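Local structure of alpha-1,4-endofucoidanase (6DLH) at residues A542-D547 against D623-F628; S572-L577 against G599-T604. The protein hydrolyses internal alpha-1,4 linkages of fucoidan as a retaining family 107 glycoside hydrolase, whose chain continues into several calcium-binding Ig-like domains. All coordinates share one frame; numbering follows the deposited sequence.

In the fold
Both contacts belong to the same Ig-like sheet, at opposite margins of its four mixed strands, contact 1 where the chain runs on toward the next domain. Contact 1 pairs edge strand 537-543 in parallel with the end of strand 613-623. Contact 2 binds the antiparallel edge strand 567-572, and the loop after it, to strand 599-608, nested in sequence within the span closed by contact 1. Contact 1, partly buried through A542 and A544, is mostly backbone bonds with a water bridge and a small apolar patch. Contact 2 turns aromatic side chains into the domain interior, while the S572-T604 hydroxyl pair is only partly buried. Their centres are about 16 Å apart, and A542 CB packs on W576 CH2 at 4.1 Å.

Contact 1 (A542-D547 against D623-F628)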
loop_
_atom_site.group_PDB
_atom_site.type_symbol
_atom_site.label_atom_id
_atom_site.label_comp_id
_atom_site.label_asym_id
_atom_site.label_seq_id
_atom_site.Cartn_x
_atom_site.Cartn_y
_atom_site.Cartn_z
ATOM N N ALA A 542 7.761 -20.658 -13.016
ATOM C CA ALA A 542 7.149 -21.158 -11.797
ATOM C C ALA A 542 8.045 -22.238 -11.197
ATOM O O ALA A 542 8.989 -22.685 -11.838
ATOM C CB ALA A 542 5.772 -21.701 -12.100
ATOM N N THR A 543 7.744 -22.624 -9.953
ATOM C CA THR A 543 8.375 -23.751 -9.286
ATOM C C THR A 543 7.271 -24.639 -8.722
ATOM O O THR A 543 6.313 -24.135 -8.137
ATOM C CB THR A 543 9.319 -23.277 -8.176
ATOM O OG1 THR A 543 10.245 -22.346 -8.737
ATOM C CG2 THR A 543 10.066 -24.408 -7.499
ATOM N N ALA A 544 7.403 -25.957 -8.924
ATOM C CA ALA A 544 6.442 -26.913 -8.397
ATOM C C ALA A 544 6.364 -26.763 -6.881
ATOM O O ALA A 544 7.384 -26.554 -6.231
ATOM C CB ALA A 544 6.862 -28.310 -8.775
ATOM N N LEU A 545 5.146 -26.865 -6.338
ATOM C CA LEU A 545 4.909 -26.822 -4.900
ATOM C C LEU A 545 5.342 -25.465 -4.343
ATOM O O LEU A 545 5.926 -25.385 -3.264
ATOM C CB LEU A 545 5.653 -27.980 -4.215
ATOM C CG LEU A 545 5.392 -29.383 -4.775
ATOM C CD1 LEU A 545 6.116 -30.434 -3.952
ATOM C CD2 LEU A 545 3.901 -29.695 -4.837
ATOM N N LYS A 546 5.063 -24.405 -5.110
ATOM C CA LYS A 546 5.316 -23.033 -4.702
ATOM C C LYS A 546 4.292 -22.137 -5.388
ATOM O O LYS A 546 4.043 -22.282 -6.582
ATOM C CB LYS A 546 6.750 -22.614 -5.046
ATOM C CG LYS A 546 7.175 -21.258 -4.501
ATOM C CD LYS A 546 8.601 -20.883 -4.839
ATOM C CE LYS A 546 9.018 -19.549 -4.253
ATOM N NZ LYS A 546 8.243 -18.423 -4.833
ATOM N N ASP A 547 3.699 -21.221 -4.617
ATOM C CA ASP A 547 2.676 -20.326 -5.133
ATOM C C ASP A 547 3.284 -19.413 -6.193
ATOM O O ASP A 547 4.319 -18.792 -5.966
ATOM C CB ASP A 547 1.995 -19.562 -3.998
ATOM C CG ASP A 547 1.139 -20.463 -3.127
ATOM O OD1 ASP A 547 0.070 -20.888 -3.610
ATOM O OD2 ASP A 547 1.558 -20.753 -1.985
ATOM N N ASP A 623 9.607 -25.441 -13.000
ATOM C CA ASP A 623 10.809 -26.150 -12.591
ATOM C C ASP A 623 10.464 -27.114 -11.462
ATOM O O ASP A 623 9.473 -26.917 -10.760
ATOM C CB ASP A 623 11.879 -25.192 -12.067
ATOM C CG ASP A 623 12.671 -24.453 -13.135
ATOM O OD1 ASP A 623 12.528 -24.793 -14.329
ATOM O OD2 ASP A 623 13.435 -23.543 -12.758
ATOM N N HIS A 624 11.308 -28.141 -11.293
ATOM C CA HIS A 624 11.198 -29.077 -10.184
ATOM C C HIS A 624 11.683 -28.402 -8.903
ATOM O O HIS A 624 12.503 -27.488 -8.955
ATOM C CB HIS A 624 11.986 -30.366 -10.478
ATOM C CG HIS A 624 11.280 -31.331 -11.376
ATOM N ND1 HIS A 624 10.018 -31.821 -11.092
ATOM C CD2 HIS A 624 11.652 -31.904 -12.543
ATOM C CE1 HIS A 624 9.636 -32.647 -12.047
ATOM N NE2 HIS A 624 10.622 -32.714 -12.952
ATOM N N VAL A 625 11.156 -28.862 -7.760
ATOM C CA VAL A 625 11.648 -28.479 -6.445
ATOM C C VAL A 625 13.130 -28.838 -6.376
ATOM O O VAL A 625 13.518 -29.929 -6.781
ATOM C CB VAL A 625 10.844 -29.174 -5.324
ATOM C CG1 VAL A 625 11.429 -28.922 -3.942
ATOM C CG2 VAL A 625 9.367 -28.806 -5.355
ATOM N N ALA A 626 13.952 -27.909 -5.874
ATOM C CA ALA A 626 15.390 -28.119 -5.783
ATOM C C ALA A 626 15.707 -28.968 -4.557
ATOM O O ALA A 626 14.887 -29.071 -3.646
ATOM C CB ALA A 626 16.103 -26.789 -5.723
ATOM N N GLY A 627 16.902 -29.577 -4.560
ATOM C CA GLY A 627 17.420 -30.290 -3.401
ATOM C C GLY A 627 17.217 -31.803 -3.466
ATOM O O GLY A 627 17.712 -32.528 -2.606
ATOM N N PHE A 628 16.479 -32.271 -4.480
ATOM C CA PHE A 628 16.225 -33.691 -4.669
ATOM C C PHE A 628 16.994 -34.190 -5.889
ATOM O O PHE A 628 17.315 -33.407 -6.779
ATOM C CB PHE A 628 14.730 -33.951 -4.855
ATOM C CG PHE A 628 13.876 -33.598 -3.665
ATOM C CD1 PHE A 628 13.791 -34.450 -2.575
ATOM C CD2 PHE A 628 13.148 -32.418 -3.639
ATOM C CE1 PHE A 628 12.997 -34.127 -1.485
ATOM C CE2 PHE A 628 12.352 -32.097 -2.548
ATOM C CZ PHE A 628 12.279 -32.952 -1.472
HETATM O O HOH W 1 12.427 -22.456 -10.408
#
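T543 and D623 each turn the polar branch beside their own backbone N (chi1 -54° for OG1 and -79° for CG); both side chains lie on the same face of the sheet, and these torsions turn hydroxyl and carboxylate to where one water spans them. That water lies 2.8 Å from T543 OG1 and donates to D623 OD2, also at 2.8 Å. The two residues form a parallel bridge, and beneath the water the backbone of D623 reaches the residues flanking T543. D623 N donates to A542 O at 3.1 Å, approaching from above the carbonyl plane, whereas A544 N meets D623 O at 2.9 Å in a bond that is close to straight at hydrogen (169°) and comes in nearly end-on to the carbonyl. Both polar backbone atoms of D623 are thus taken up by A542 and A544, on either side of T543 in the sequence.

Beyond the bridge, 542-547 swings away through a type II turn from T543 to K546, and the contact passes largely to side-chain packing. The CG2 branch of V625 fits against this turn: it presses on A544 O at 3.1 Å, a tight contact, and meets L545 CD1 at 3.9 Å, the two side chains crossing at about a right angle. A544 CB approaches the same methyl, V625 CG2, at 4.3 Å. Y665 of the following domain lies alongside, touching A544 and L545 and using its hydroxyl to bond both H624 ND1 and V625 N, so that the departing linker is tied to a residue next in sequence to the calcium ligand D666.

The first strand of the sheet pairing in parallel with the last, which then runs on into the next domain, is characteristic of Ig-like and cadherin-like sandwiches joined in tandem.

Contact 2 (S572-L577 against G599-T604); sequences SGPDWL and GENSFT
S572 and T604 form the hydrogen-bonded antiparallel pair with which an edge strand of the Ig-like sheet ends, before its chain folds over the aromatic core as a loop. T604 N donates to S572 O at 3.2 Å, and the two hydroxyls, S572 OG and T604 OG1, bond at 2.9 Å. G573 then passes so near F603 and S602 O that a side chain there would clash.

The loop packs on one face and along the edge of the F603 ring. L577 CD2 stands over its centre, 3.7 Å from the centroid and 8° off the normal, while P574 CD reaches F603 CE2 at 3.4 Å. W576 has CG between its backbone N and carbonyl carbon (chi1 72°), which swings the indole back toward the strand; the edge of F603 meets its face, offset, with the planes at 82°. The indole N-H points almost straight at N601 OD1, 3.1 Å from NE1; OD1 lies in the indole plane, but NE1 stands above the amide plane. A phenylalanine in place of W576 would probably leave N601 OD1 without this donor and open a gap beside F603.

D597 O takes N601 ND2, and K570 NZ bonds the carbonyls of P574 and L577. Strand 613-623 packs against the cluster, V622 touching W576 and N601, and I620 touching L577 and F603.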
loop_
_atom_site.group_PDB
_atom_site.type_symbol
_atom_site.label_atom_id
_atom_site.label_comp_id
_atom_site.label_asym_id
_atom_site.label_seq_id
_atom_site.Cartn_x
_atom_site.Cartn_y
_atom_site.Cartn_z
ATOM N N SER A 572 -7.552 -21.735 -22.329
ATOM C CA SER A 572 -7.038 -23.091 -22.458
ATOM C C SER A 572 -5.719 -23.232 -21.708
ATOM O O SER A 572 -5.098 -22.228 -21.371
ATOM C CB SER A 572 -6.867 -23.469 -23.908
ATOM O OG SER A 572 -5.770 -22.768 -24.475
ATOM N N GLY A 573 -5.295 -24.487 -21.494
ATOM C CA GLY A 573 -4.026 -24.799 -20.852
ATOM C C GLY A 573 -4.237 -25.550 -19.541
ATOM O O GLY A 573 -5.381 -25.760 -19.143
ATOM N N PRO A 574 -3.157 -25.972 -18.837
ATOM C CA PRO A 574 -3.271 -26.690 -17.561
ATOM C C PRO A 574 -4.052 -25.952 -16.473
ATOM O O PRO A 574 -4.116 -24.723 -16.470
ATOM C CB PRO A 574 -1.812 -26.841 -17.105
ATOM C CG PRO A 574 -1.022 -26.811 -18.393
ATOM C CD PRO A 574 -1.755 -25.807 -19.256
ATOM N N ASP A 575 -4.619 -26.726 -15.538
ATOM C CA ASP A 575 -5.614 -26.235 -14.594
ATOM C C ASP A 575 -4.986 -25.339 -13.525
ATOM O O ASP A 575 -5.653 -24.440 -13.019
ATOM C CB ASP A 575 -6.387 -27.386 -13.937
ATOM C CG ASP A 575 -7.177 -28.252 -14.907
ATOM O OD1 ASP A 575 -8.174 -27.749 -15.471
ATOM O OD2 ASP A 575 -6.793 -29.428 -15.085
ATOM N N TRP A 576 -3.712 -25.590 -13.189
ATOM C CA TRP A 576 -3.070 -25.019 -12.011
ATOM C C TRP A 576 -3.053 -23.490 -12.029
ATOM O O TRP A 576 -3.138 -22.865 -10.976
ATOM C CB TRP A 576 -1.668 -25.597 -11.792
ATOM C CG TRP A 576 -0.635 -25.129 -12.774
ATOM C CD1 TRP A 576 -0.210 -25.791 -13.888
ATOM C CD2 TRP A 576 0.126 -23.907 -12.724
ATOM N NE1 TRP A 576 0.757 -25.068 -14.534
ATOM C CE2 TRP A 576 0.984 -23.907 -13.847
ATOM C CE3 TRP A 576 0.170 -22.813 -11.848
ATOM C CZ2 TRP A 576 1.867 -22.861 -14.113
ATOM C CZ3 TRP A 576 1.037 -21.775 -12.115
ATOM C CH2 TRP A 576 1.878 -21.802 -13.229
ATOM N N LEU A 577 -2.913 -22.892 -13.216
ATOM C CA LEU A 577 -2.819 -21.446 -13.328
ATOM C C LEU A 577 -4.177 -20.813 -13.017
ATOM O O LEU A 577 -5.195 -21.184 -13.599
ATOM C CB LEU A 577 -2.303 -21.066 -14.721
ATOM C CG LEU A 577 -1.953 -19.589 -14.923
ATOM C CD1 LEU A 577 -0.746 -19.180 -14.088
ATOM C CD2 LEU A 577 -1.718 -19.276 -16.394
ATOM N N GLY A 599 8.247 -28.527 -16.810
ATOM C CA GLY A 599 8.534 -28.232 -18.206
ATOM C C GLY A 599 7.704 -27.064 -18.741
ATOM O O GLY A 599 7.083 -26.334 -17.969
ATOM N N GLU A 600 7.689 -26.921 -20.074
ATOM C CA GLU A 600 7.069 -25.796 -20.757
ATOM C C GLU A 600 5.547 -25.928 -20.719
ATOM O O GLU A 600 4.988 -26.874 -21.269
ATOM C CB GLU A 600 7.598 -25.698 -22.191
ATOM N N ASN A 601 4.887 -24.964 -20.062
ATOM C CA ASN A 601 3.434 -24.906 -19.991
ATOM C C ASN A 601 2.921 -23.811 -20.923
ATOM O O ASN A 601 3.496 -22.724 -20.995
ATOM C CB ASN A 601 2.929 -24.652 -18.568
ATOM C CG ASN A 601 3.131 -25.814 -17.618
ATOM O OD1 ASN A 601 2.180 -26.264 -16.982
ATOM N ND2 ASN A 601 4.359 -26.293 -17.500
ATOM N N SER A 602 1.814 -24.106 -21.612
ATOM C CA SER A 602 1.254 -23.222 -22.622
ATOM C C SER A 602 -0.209 -22.922 -22.290
ATOM O O SER A 602 -0.922 -23.795 -21.799
ATOM C CB SER A 602 1.403 -23.847 -23.986
ATOM O OG SER A 602 1.478 -22.854 -24.993
ATOM N N PHE A 603 -0.643 -21.679 -22.561
ATOM C CA PHE A 603 -1.965 -21.206 -22.175
ATOM C C PHE A 603 -2.477 -20.203 -23.206
ATOM O O PHE A 603 -1.692 -19.464 -23.803
ATOM C CB PHE A 603 -1.906 -20.490 -20.819
ATOM C CG PHE A 603 -1.258 -21.257 -19.691
ATOM C CD1 PHE A 603 0.106 -21.156 -19.450
ATOM C CD2 PHE A 603 -2.013 -22.073 -18.861
ATOM C CE1 PHE A 603 0.698 -21.863 -18.412
ATOM C CE2 PHE A 603 -1.419 -22.781 -17.824
ATOM C CZ PHE A 603 -0.063 -22.677 -17.603
ATOM N N THR A 604 -3.803 -20.159 -23.385
ATOM C CA THR A 604 -4.415 -19.118 -24.197
ATOM C C THR A 604 -5.101 -18.098 -23.289
ATOM O O THR A 604 -5.787 -18.478 -22.343
ATOM C CB THR A 604 -5.382 -19.690 -25.245
ATOM O OG1 THR A 604 -4.657 -20.586 -26.088
ATOM C CG2 THR A 604 -6.028 -18.629 -26.112
#